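Long-range contact in L-2,4-diaminobutyric acid acetyltransferase (PDB 6SLL), which catalyses transfer of the acetyl group of acetyl coenzyme A to L-2,4-diaminobutyric acid, a step in the biosynthesis of the chemical chaperone ectoine: residues B[64-77]-B[88-102]. Numbering follows the deposited sequence.
Sequences AEHEGDIVGFISAF and VWQVAVASSHRRQGI. With COA (coenzyme A), chain F; DAB (2,4-diaminobutyric acid), chain G.
Val-71 CG1 sits over the centre of one face of the His-97 ring, 3.6 Å from its centroid, a CH-pi contact that a methyl of beta-branched valine makes well. At the ring's edge, in plane, lie His-66 ND1 and Ser-96 OG, the latter hydrogen-bonded to His-97 ND1. The Trp-89 indole carries a water over its centre, meets Phe-77 CE2 through CE3, and brings NE1 weakly to the diaminobutyrate carboxylate. Arg-98 has pantetheine C6P on one guanidinium face and Ser-95 CA on the other; its extended chain brings NE within 2.9 Å of Val-93 O, near the guanidinium plane. A leucine in place of Arg-98 would probably leave Val-93 O without this donor and let the pantetheine arm shift.

Strands 69-78 and 85-93 form an antiparallel hairpin; Phe-73 and Ala-92, a hydrogen-bonded pair, exchange two backbone hydrogen bonds. Branched Ile-74, Val-88 and Val-91 fill the face under helix 102-112, Ile-74 lying beside Val-91 and touching Val-88. A CB on Gly-72 would come tight against Ile-102 CG2 and Ala-64 CB. Ser-75 holds OG between its backbone N and carbonyl carbon (chi1 51°), where OG accepts from Gln-90 N at 3.0 Å and contacts the water that donates to Gln-90 OE1. Tyr-50 also binds that OE1, while Gln-90 NE2 reaches the substrate's OXT at 3.0 Å.

Glycine suits the N-cap of helix 102-112 because the positive phi of Gly-101 would drive any CB into the preceding carbonyl O. Gly-101 N donates to COA O1A and Arg-99 N to COA O5A, both at 2.8 Å, as in the pyrophosphate-binding loop of GNAT enzymes. Backbone N-H groups thus grip the cofactor, the helix start probably helping to offset its negative charge, while strand 85-93 offers Val-93 N to COA O9P (3.0 Å) and Trp-89 O to the substrate's ND amine.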
ATOM      1  N   ALA B  64      -8.208   2.140  16.741  1.00 10.10           N
ATOM      2  CA  ALA B  64      -8.646   2.230  18.128  1.00 10.25           C
ATOM      3  C   ALA B  64      -8.381   3.598  18.645  1.00  9.89           C
ATOM      4  O   ALA B  64      -7.315   4.187  18.434  1.00 10.20           O
ATOM      5  CB  ALA B  64      -7.873   1.218  18.986  1.00 11.08           C
ATOM      6  N   GLU B  65      -9.402   4.172  19.330  1.00 11.05           N
ATOM      7  CA  GLU B  65      -9.296   5.513  19.907  1.00 11.92           C
ATOM      8  C   GLU B  65      -9.641   5.473  21.393  1.00 12.17           C
ATOM      9  O   GLU B  65     -10.536   4.704  21.788  1.00 13.95           O
ATOM     10  CB  GLU B  65     -10.228   6.471  19.267  1.00 14.92           C
ATOM     11  CG  GLU B  65      -9.735   6.884  17.968  1.00 16.53           C
ATOM     12  CD  GLU B  65     -10.792   7.658  17.085  1.00 17.91           C
ATOM     13  OE1 GLU B  65     -11.908   7.273  17.091  1.00 22.84           O
ATOM     14  OE2 GLU B  65     -10.454   8.663  16.496  1.00 20.49           O
ATOM     15  N   HIS B  66      -8.968   6.275  22.164  1.00 12.53           N
ATOM     16  CA  HIS B  66      -9.248   6.371  23.617  1.00 13.91           C
ATOM     17  C   HIS B  66      -9.191   7.832  23.981  1.00 14.58           C
ATOM     18  O   HIS B  66      -8.173   8.495  23.752  1.00 15.05           O
ATOM     19  CB  HIS B  66      -8.259   5.557  24.390  1.00 15.52           C
ATOM     20  CG  HIS B  66      -8.513   5.641  25.906  1.00 15.03           C
ATOM     21  ND1 HIS B  66      -7.654   6.302  26.719  1.00 20.68           N
ATOM     22  CD2 HIS B  66      -9.475   5.120  26.677  1.00 17.98           C
ATOM     23  CE1 HIS B  66      -8.154   6.251  27.944  1.00 22.11           C
ATOM     24  NE2 HIS B  66      -9.212   5.493  27.943  1.00 20.35           N
ATOM     25  N   GLU B  67     -10.291   8.374  24.516  1.00 15.39           N
ATOM     26  CA  GLU B  67     -10.395   9.721  24.968  1.00 18.36           C
ATOM     27  C   GLU B  67      -9.886  10.666  23.888  1.00 18.14           C
ATOM     28  O   GLU B  67      -9.208  11.660  24.160  1.00 19.32           O
ATOM     29  CB  GLU B  67      -9.707   9.898  26.319  1.00 19.67           C
ATOM     30  CG  GLU B  67     -10.457   9.143  27.446  1.00 23.25           C
ATOM     31  CD  GLU B  67      -9.912   9.337  28.828  1.00 27.38           C
ATOM     32  OE1 GLU B  67      -8.723   9.754  28.925  1.00 33.64           O
ATOM     33  OE2 GLU B  67     -10.702   8.852  29.721  1.00 31.34           O
ATOM     34  N   GLY B  68     -10.269  10.347  22.644  1.00 18.08           N
ATOM     35  CA  GLY B  68      -9.967  11.227  21.489  1.00 20.97           C
ATOM     36  C   GLY B  68      -8.702  11.063  20.749  1.00 21.71           C
ATOM     37  O   GLY B  68      -8.506  11.734  19.769  1.00 29.05           O
ATOM     38  N   ASP B  69      -7.817  10.204  21.321  1.00 16.19           N
ATOM     39  CA  ASP B  69      -6.485   9.960  20.747  1.00 18.55           C
ATOM     40  C   ASP B  69      -6.510   8.609  19.992  1.00 14.09           C
ATOM     41  O   ASP B  69      -7.080   7.649  20.483  1.00 13.73           O
ATOM     42  CB  ASP B  69      -5.401   9.821  21.849  1.00 21.28           C
ATOM     43  CG  ASP B  69      -5.135  11.053  22.542  1.00 26.71           C
ATOM     44  OD1 ASP B  69      -5.476  12.162  22.016  1.00 35.23           O
ATOM     45  OD2 ASP B  69      -4.903  10.862  23.752  1.00 31.25           O
ATOM     46  N   ILE B  70      -5.898   8.580  18.809  1.00 13.73           N
ATOM     47  CA  ILE B  70      -5.688   7.296  18.117  1.00 12.43           C
ATOM     48  C   ILE B  70      -4.631   6.568  18.929  1.00 13.40           C
ATOM     49  O   ILE B  70      -3.496   7.040  19.071  1.00 18.87           O
ATOM     50  CB  ILE B  70      -5.410   7.469  16.614  1.00 14.20           C
ATOM     51  CG1 ILE B  70      -6.692   8.031  15.871  1.00 18.23           C
ATOM     52  CG2 ILE B  70      -4.950   6.129  16.050  1.00 13.91           C
ATOM     53  CD1 ILE B  70      -6.414   8.373  14.396  1.00 21.65           C
ATOM     54  N   VAL B  71      -4.970   5.394  19.420  1.00 10.85           N
ATOM     55  CA  VAL B  71      -4.080   4.555  20.193  1.00 10.33           C
ATOM     56  C   VAL B  71      -3.726   3.245  19.537  1.00  9.31           C
ATOM     57  O   VAL B  71      -2.903   2.494  20.046  1.00 11.24           O
ATOM     58  CB  VAL B  71      -4.558   4.385  21.635  1.00 11.89           C
ATOM     59  CG1 VAL B  71      -4.600   5.736  22.387  1.00 14.10           C
ATOM     60  CG2 VAL B  71      -5.850   3.639  21.703  1.00 12.04           C
ATOM     61  N   GLY B  72      -4.436   2.883  18.439  1.00  9.33           N
ATOM     62  CA  GLY B  72      -4.149   1.633  17.744  1.00  8.44           C
ATOM     63  C   GLY B  72      -4.508   1.743  16.317  1.00  8.44           C
ATOM     64  O   GLY B  72      -5.441   2.469  15.909  1.00  9.12           O
ATOM     65  N   PHE B  73      -3.817   0.948  15.494  1.00  8.15           N
ATOM     66  CA  PHE B  73      -4.104   0.862  14.024  1.00  8.07           C
ATOM     67  C   PHE B  73      -3.708  -0.523  13.575  1.00  8.36           C
ATOM     68  O   PHE B  73      -2.664  -1.070  13.973  1.00  9.30           O
ATOM     69  CB  PHE B  73      -3.307   1.923  13.275  1.00  9.21           C
ATOM     70  CG  PHE B  73      -3.460   1.885  11.775  1.00  8.70           C
ATOM     71  CD1 PHE B  73      -4.602   2.327  11.189  1.00  9.62           C
ATOM     72  CD2 PHE B  73      -2.416   1.500  10.969  1.00  9.38           C
ATOM     73  CE1 PHE B  73      -4.736   2.370   9.815  1.00 10.33           C
ATOM     74  CE2 PHE B  73      -2.490   1.532   9.592  1.00 10.10           C
ATOM     75  CZ  PHE B  73      -3.664   1.972   9.019  1.00  9.79           C
ATOM     76  N   ILE B  74      -4.528  -1.055  12.663  1.00  7.96           N
ATOM     77  CA  ILE B  74      -4.152  -2.215  11.812  1.00  8.18           C
ATOM     78  C   ILE B  74      -4.428  -1.880  10.408  1.00  8.21           C
ATOM     79  O   ILE B  74      -5.573  -1.522  10.031  1.00  9.87           O
ATOM     80  CB  ILE B  74      -4.894  -3.532  12.225  1.00  9.62           C
ATOM     81  CG1 ILE B  74      -4.665  -3.887  13.566  1.00 11.30           C
ATOM     82  CG2 ILE B  74      -4.459  -4.640  11.242  1.00 11.86           C
ATOM     83  CD1 ILE B  74      -5.243  -5.210  13.967  1.00 14.18           C
ATOM     84  N   SER B  75      -3.426  -2.083   9.523  1.00  8.73           N
ATOM     85  CA  SER B  75      -3.642  -2.058   8.097  1.00  8.85           C
ATOM     86  C   SER B  75      -3.633  -3.491   7.540  1.00  8.47           C
ATOM     87  O   SER B  75      -2.799  -4.329   7.928  1.00  9.40           O
ATOM     88  CB  SER B  75      -2.589  -1.269   7.399  1.00  9.78           C
ATOM     89  OG  SER B  75      -1.284  -1.661   7.763  1.00  9.76           O
ATOM     90  N   ALA B  76      -4.555  -3.753   6.611  1.00  8.20           N
ATOM     91  CA  ALA B  76      -4.592  -5.045   5.958  1.00  7.96           C
ATOM     92  C   ALA B  76      -5.258  -4.856   4.646  1.00  8.58           C
ATOM     93  O   ALA B  76      -5.963  -3.887   4.354  1.00  8.72           O
ATOM     94  CB  ALA B  76      -5.379  -6.051   6.802  1.00  9.69           C
ATOM     95  N   PHE B  77      -5.126  -5.884   3.761  1.00  8.60           N
ATOM     96  CA  PHE B  77      -5.778  -5.919   2.443  1.00  9.15           C
ATOM     97  C   PHE B  77      -5.948  -7.337   2.013  1.00  9.37           C
ATOM     98  O   PHE B  77      -5.133  -8.218   2.395  1.00 10.07           O
ATOM     99  CB  PHE B  77      -5.048  -5.071   1.385  1.00  9.30           C
ATOM    100  CG  PHE B  77      -3.613  -5.483   1.190  1.00  9.68           C
ATOM    101  CD1 PHE B  77      -3.240  -6.574   0.416  1.00 10.29           C
ATOM    102  CD2 PHE B  77      -2.599  -4.801   1.818  1.00 11.27           C
ATOM    103  CE1 PHE B  77      -1.907  -6.971   0.297  1.00 12.31           C
ATOM    104  CE2 PHE B  77      -1.269  -5.184   1.657  1.00 12.03           C
ATOM    105  CZ  PHE B  77      -0.905  -6.254   0.911  1.00 12.47           C
ATOM    106  N   VAL B  88      -1.971  -8.881   6.637  1.00  7.91           N
ATOM    107  CA  VAL B  88      -1.941  -7.894   7.685  1.00  8.53           C
ATOM    108  C   VAL B  88      -0.600  -7.218   7.624  1.00  8.46           C
ATOM    109  O   VAL B  88       0.474  -7.891   7.767  1.00  9.43           O
ATOM    110  CB  VAL B  88      -2.242  -8.449   9.065  1.00  9.60           C
ATOM    111  CG1 VAL B  88      -2.073  -7.397  10.116  1.00 10.74           C
ATOM    112  CG2 VAL B  88      -3.628  -9.067   9.091  1.00 11.49           C
ATOM    113  N   TRP B  89      -0.560  -5.915   7.343  1.00  8.31           N
ATOM    114  CA  TRP B  89       0.630  -5.146   7.061  1.00  8.32           C
ATOM    115  C   TRP B  89       1.230  -4.590   8.307  1.00  8.70           C
ATOM    116  O   TRP B  89       2.346  -5.017   8.697  1.00 10.95           O
ATOM    117  CB  TRP B  89       0.297  -4.102   6.001  1.00  8.78           C
ATOM    118  CG  TRP B  89       1.432  -3.259   5.521  1.00  8.95           C
ATOM    119  CD1 TRP B  89       2.761  -3.272   5.908  1.00 10.46           C
ATOM    120  CD2 TRP B  89       1.321  -2.244   4.512  1.00  9.64           C
ATOM    121  NE1 TRP B  89       3.410  -2.306   5.201  1.00 11.44           N
ATOM    122  CE2 TRP B  89       2.562  -1.651   4.360  1.00 11.24           C
ATOM    123  CE3 TRP B  89       0.263  -1.793   3.760  1.00 11.03           C
ATOM    124  CZ2 TRP B  89       2.805  -0.646   3.447  1.00 13.38           C
ATOM    125  CZ3 TRP B  89       0.497  -0.787   2.811  1.00 14.01           C
ATOM    126  CH2 TRP B  89       1.758  -0.229   2.699  1.00 15.07           C
ATOM    127  N   GLN B  90       0.580  -3.648   9.004  1.00  8.21           N
ATOM    128  CA  GLN B  90       1.141  -3.065  10.238  1.00  8.20           C
ATOM    129  C   GLN B  90       0.094  -3.134  11.343  1.00  8.45           C
ATOM    130  O   GLN B  90      -1.078  -2.791  11.112  1.00 10.12           O
ATOM    131  CB  GLN B  90       1.600  -1.608  10.014  1.00  8.83           C
ATOM    132  CG  GLN B  90       2.758  -1.519   9.037  1.00  9.29           C
ATOM    133  CD  GLN B  90       3.300  -0.137   8.837  1.00  9.44           C
ATOM    134  OE1 GLN B  90       2.563   0.783   8.502  1.00 10.77           O
ATOM    135  NE2 GLN B  90       4.582   0.022   9.052  1.00 10.08           N
ATOM    136  N   VAL B  91       0.548  -3.501  12.525  1.00  8.62           N
ATOM    137  CA  VAL B  91      -0.234  -3.420  13.756  1.00  8.87           C
ATOM    138  C   VAL B  91       0.507  -2.559  14.727  1.00  8.70           C
ATOM    139  O   VAL B  91       1.676  -2.913  15.043  1.00 10.07           O
ATOM    140  CB  VAL B  91      -0.553  -4.814  14.335  1.00 10.33           C
ATOM    141  CG1 VAL B  91      -1.408  -4.715  15.550  1.00 12.15           C
ATOM    142  CG2 VAL B  91      -1.048  -5.816  13.330  1.00 12.43           C
ATOM    143  N   ALA B  92      -0.107  -1.540  15.252  1.00  8.96           N
ATOM    144  CA  ALA B  92       0.568  -0.637  16.221  1.00  9.20           C
ATOM    145  C   ALA B  92      -0.394  -0.285  17.343  1.00  9.17           C
ATOM    146  O   ALA B  92      -1.555   0.043  17.052  1.00  8.98           O
ATOM    147  CB  ALA B  92       0.976   0.660  15.504  1.00 11.22           C
ATOM    148  N   VAL B  93       0.128  -0.271  18.570  1.00  9.28           N
ATOM    149  CA  VAL B  93      -0.611   0.308  19.689  1.00  9.45           C
ATOM    150  C   VAL B  93       0.368   1.273  20.357  1.00 10.45           C
ATOM    151  O   VAL B  93       1.559   0.975  20.583  1.00 10.65           O
ATOM    152  CB  VAL B  93      -1.110  -0.796  20.637  1.00 10.39           C
ATOM    153  CG1 VAL B  93      -1.651  -0.239  21.949  1.00 11.42           C
ATOM    154  CG2 VAL B  93      -2.170  -1.660  19.942  1.00 10.39           C
ATOM    155  N   ALA B  94      -0.116   2.452  20.715  1.00 10.68           N
ATOM    156  CA  ALA B  94       0.677   3.475  21.390  1.00 11.84           C
ATOM    157  C   ALA B  94       1.238   2.889  22.679  1.00 11.95           C
ATOM    158  O   ALA B  94       0.559   2.180  23.423  1.00 11.69           O
ATOM    159  CB  ALA B  94      -0.213   4.669  21.711  1.00 13.12           C
ATOM    160  N   SER B  95       2.515   3.224  22.949  1.00 13.94           N
ATOM    161  CA  SER B  95       3.187   2.825  24.127  0.50 14.05           C
ATOM    162  C   SER B  95       2.393   2.940  25.405  1.00 13.80           C
ATOM    163  O   SER B  95       2.391   2.112  26.313  1.00 15.00           O
ATOM    164  CB  SER B  95       4.459   3.633  24.172  0.50 16.00           C
ATOM    165  OG  SER B  95       5.227   3.172  25.265  0.50 19.37           O
ATOM    166  N   SER B  96       1.725   4.085  25.519  1.00 13.93           N
ATOM    167  CA  SER B  96       0.910   4.458  26.670  1.00 14.44           C
ATOM    168  C   SER B  96      -0.211   3.558  26.912  1.00 13.82           C
ATOM    169  O   SER B  96      -0.783   3.515  28.031  1.00 16.14           O
ATOM    170  CB  SER B  96       0.299   5.929  26.385  1.00 16.80           C
ATOM    171  OG  SER B  96      -0.408   5.873  25.149  1.00 18.69           O
ATOM    172  N   HIS B  97      -0.604   2.755  25.928  1.00 12.11           N
ATOM    173  CA  HIS B  97      -1.812   1.946  26.003  1.00 12.63           C
ATOM    174  C   HIS B  97      -1.591   0.507  25.712  1.00 11.52           C
ATOM    175  O   HIS B  97      -2.537  -0.267  25.500  1.00 12.63           O
ATOM    176  CB  HIS B  97      -2.887   2.484  25.017  1.00 13.08           C
ATOM    177  CG  HIS B  97      -3.516   3.721  25.454  1.00 13.96           C
ATOM    178  ND1 HIS B  97      -2.892   4.919  25.484  1.00 15.61           N
ATOM    179  CD2 HIS B  97      -4.749   3.958  25.905  1.00 16.80           C
ATOM    180  CE1 HIS B  97      -3.707   5.891  25.915  1.00 17.63           C
ATOM    181  NE2 HIS B  97      -4.859   5.313  26.156  1.00 16.95           N
ATOM    182  N   ARG B  98      -0.340   0.010  25.775  1.00 12.76           N
ATOM    183  CA  ARG B  98      -0.042  -1.433  25.536  1.00 12.93           C
ATOM    184  C   ARG B  98      -0.403  -2.292  26.691  1.00 12.94           C
ATOM    185  O   ARG B  98      -0.566  -1.854  27.816  1.00 15.53           O
ATOM    186  CB  ARG B  98       1.445  -1.513  25.130  1.00 13.56           C
ATOM    187  CG  ARG B  98       1.742  -1.048  23.760  1.00 13.21           C
ATOM    188  CD  ARG B  98       3.229  -1.098  23.470  1.00 13.68           C
ATOM    189  NE  ARG B  98       3.429  -0.373  22.276  1.00 15.42           N
ATOM    190  CZ  ARG B  98       4.537   0.331  21.919  1.00 17.82           C
ATOM    191  NH1 ARG B  98       5.673   0.184  22.694  1.00 23.90           N
ATOM    192  NH2 ARG B  98       4.586   1.068  20.862  1.00 21.77           N
ATOM    193  N   ARG B  99      -0.578  -3.570  26.369  1.00 12.28           N
ATOM    194  CA  ARG B  99      -0.871  -4.607  27.327  1.00 13.94           C
ATOM    195  C   ARG B  99      -2.197  -4.466  28.016  1.00 15.64           C
ATOM    196  O   ARG B  99      -2.460  -4.869  29.144  1.00 16.72           O
ATOM    197  CB  ARG B  99       0.273  -4.744  28.418  1.00 14.39           C
ATOM    198  CG  ARG B  99       1.666  -4.930  27.769  1.00 17.26           C
ATOM    199  CD  ARG B  99       2.836  -4.833  28.788  1.00 19.93           C
ATOM    200  NE  ARG B  99       2.747  -3.484  29.592  1.00 23.54           N
ATOM    201  CZ  ARG B  99       3.063  -2.220  29.058  1.00 23.53           C
ATOM    202  NH1 ARG B  99       3.591  -2.074  27.864  1.00 20.29           N
ATOM    203  NH2 ARG B  99       2.933  -1.074  29.796  1.00 26.46           N
ATOM    204  N   GLN B 100      -3.134  -3.904  27.234  1.00 13.43           N
ATOM    205  CA  GLN B 100      -4.500  -3.736  27.622  1.00 14.70           C
ATOM    206  C   GLN B 100      -5.465  -4.525  26.725  1.00 14.36           C
ATOM    207  O   GLN B 100      -6.686  -4.417  26.859  1.00 16.77           O
ATOM    208  CB  GLN B 100      -4.952  -2.197  27.614  1.00 18.20           C
ATOM    209  CG  GLN B 100      -4.085  -1.356  28.509  1.00 20.14           C
ATOM    210  CD  GLN B 100      -4.581   0.133  28.521  1.00 22.63           C
ATOM    211  OE1 GLN B 100      -5.673   0.428  27.999  1.00 28.35           O
ATOM    212  NE2 GLN B 100      -3.741   0.986  28.844  1.00 23.94           N
ATOM    213  N   GLY B 101      -4.970  -5.289  25.771  1.00 13.02           N
ATOM    214  CA  GLY B 101      -5.808  -6.074  24.875  1.00 12.82           C
ATOM    215  C   GLY B 101      -6.252  -5.288  23.634  1.00 10.77           C
ATOM    216  O   GLY B 101      -7.100  -5.858  22.908  1.00 12.17           O
ATOM    217  N   ILE B 102      -5.733  -4.135  23.359  1.00 10.76           N
ATOM    218  CA  ILE B 102      -6.219  -3.353  22.204  1.00 10.64           C
ATOM    219  C   ILE B 102      -5.838  -4.047  20.914  1.00 10.00           C
ATOM    220  O   ILE B 102      -6.653  -4.125  20.010  1.00  9.80           O
ATOM    221  CB  ILE B 102      -5.703  -1.904  22.312  1.00 10.39           C
ATOM    222  CG1 ILE B 102      -6.305  -1.213  23.549  1.00 11.87           C
ATOM    223  CG2 ILE B 102      -6.033  -1.149  21.034  1.00 11.36           C
ATOM    224  CD1 ILE B 102      -5.711   0.160  23.809  1.00 13.06           C
TER
HETATM  225  N1A COA F 201       5.035  -8.758  27.297  1.00 16.50           N
HETATM  226  C2A COA F 201       4.434  -9.957  27.283  1.00 17.35           C
HETATM  227  N3A COA F 201       3.360 -10.332  26.584  1.00 16.74           N
HETATM  228  C4A COA F 201       2.836  -9.312  25.849  1.00 15.18           C
HETATM  229  C5A COA F 201       3.401  -8.044  25.771  1.00 13.04           C
HETATM  230  C6A COA F 201       4.557  -7.746  26.520  1.00 15.02           C
HETATM  231  N6A COA F 201       5.153  -6.591  26.562  1.00 16.39           N
HETATM  232  N7A COA F 201       2.573  -7.256  24.982  1.00 13.74           N
HETATM  233  C8A COA F 201       1.613  -8.052  24.537  1.00 13.31           C
HETATM  234  N9A COA F 201       1.774  -9.309  25.021  1.00 14.71           N
HETATM  235  C1B COA F 201       0.964 -10.410  24.728  1.00 17.17           C
HETATM  236  C2B COA F 201      -0.348 -10.407  25.521  1.00 16.92           C
HETATM  237  O2B COA F 201      -0.186 -10.999  26.765  1.00 21.27           O
HETATM  238  C3B COA F 201      -1.248 -11.083  24.503  1.00 19.78           C
HETATM  239  O3B COA F 201      -0.873 -12.524  24.484  1.00 26.06           O
HETATM  240  P3B COA F 201      -1.800 -13.640  25.214  1.00 29.43           P
HETATM  241  O7A COA F 201      -2.993 -13.633  24.234  1.00 42.98           O
HETATM  242  O8A COA F 201      -0.888 -14.873  25.323  1.00 34.22           O
HETATM  243  O9A COA F 201      -2.605 -12.967  26.438  1.00 54.54           O
HETATM  244  C4B COA F 201      -0.739 -10.554  23.190  1.00 18.66           C
HETATM  245  O4B COA F 201       0.636 -10.300  23.342  1.00 17.83           O
HETATM  246  C5B COA F 201      -1.623  -9.396  22.721  1.00 17.03           C
HETATM  247  O5B COA F 201      -1.676  -8.375  23.747  1.00 13.40           O
HETATM  248  P1A COA F 201      -2.395  -6.972  23.534  1.00 12.41           P
HETATM  249  O1A COA F 201      -2.521  -6.335  24.858  1.00 12.95           O
HETATM  250  O2A COA F 201      -3.594  -7.112  22.676  1.00 13.35           O
HETATM  251  O3A COA F 201      -1.233  -6.225  22.703  1.00 11.10           O
HETATM  252  P2A COA F 201      -0.999  -4.630  22.622  1.00 11.20           P
HETATM  253  O4A COA F 201      -2.292  -3.922  22.503  1.00 10.51           O
HETATM  254  O5A COA F 201      -0.089  -4.223  23.736  1.00 12.20           O
HETATM  255  O6A COA F 201      -0.276  -4.496  21.248  1.00 10.67           O
HETATM  256  CBP COA F 201       1.617  -4.682  19.769  1.00 11.28           C
HETATM  257  CCP COA F 201       0.755  -5.396  20.777  1.00 11.48           C
HETATM  258  CDP COA F 201       2.546  -5.741  19.107  1.00 12.96           C
HETATM  259  CEP COA F 201       0.757  -4.053  18.732  1.00 11.97           C
HETATM  260  CAP COA F 201       2.429  -3.604  20.561  1.00 12.29           C
HETATM  261  OAP COA F 201       3.340  -4.299  21.454  1.00 14.45           O
HETATM  262  C9P COA F 201       3.214  -2.642  19.738  1.00 12.97           C
HETATM  263  O9P COA F 201       2.714  -1.796  18.976  1.00 12.30           O
HETATM  264  N8P COA F 201       4.557  -2.779  19.902  0.70 12.31           N
HETATM  265  C7P COA F 201       5.570  -2.044  19.322  0.70 14.17           C
HETATM  266  C6P COA F 201       6.849  -1.928  20.302  0.70 14.58           C
HETATM  267  C5P COA F 201       7.706  -3.150  20.299  0.70 12.74           C
HETATM  268  O5P COA F 201       7.145  -4.290  20.462  0.70 13.74           O
HETATM  269  N4P COA F 201       8.912  -3.043  20.258  0.70 15.56           N
HETATM  270  C3P COA F 201       9.864  -4.231  20.300  0.70 18.68           C
HETATM  271  C2P COA F 201      11.429  -3.616  19.966  0.70 18.95           C
HETATM  272  S1P COA F 201      11.957  -2.806  21.446  0.60 17.77           S
HETATM  273  N   DAB G 202       8.264  -4.150   9.372  1.00 13.99           N
HETATM  274  CA  DAB G 202       7.150  -4.179   8.377  1.00 11.16           C
HETATM  275  C   DAB G 202       6.427  -2.852   8.459  1.00 10.71           C
HETATM  276  O   DAB G 202       5.667  -2.604   7.530  1.00 12.18           O
HETATM  277  CB  DAB G 202       6.201  -5.357   8.625  1.00 11.46           C
HETATM  278  CG  DAB G 202       5.375  -5.267   9.869  1.00 11.84           C
HETATM  279  ND  DAB G 202       4.499  -6.474   9.967  1.00 12.68           N
HETATM  280  OXT DAB G 202       6.594  -2.113   9.422  1.00 12.27           O
HETATM  281  O   HOH W   1       0.512   0.101   6.780  1.00 11.32           O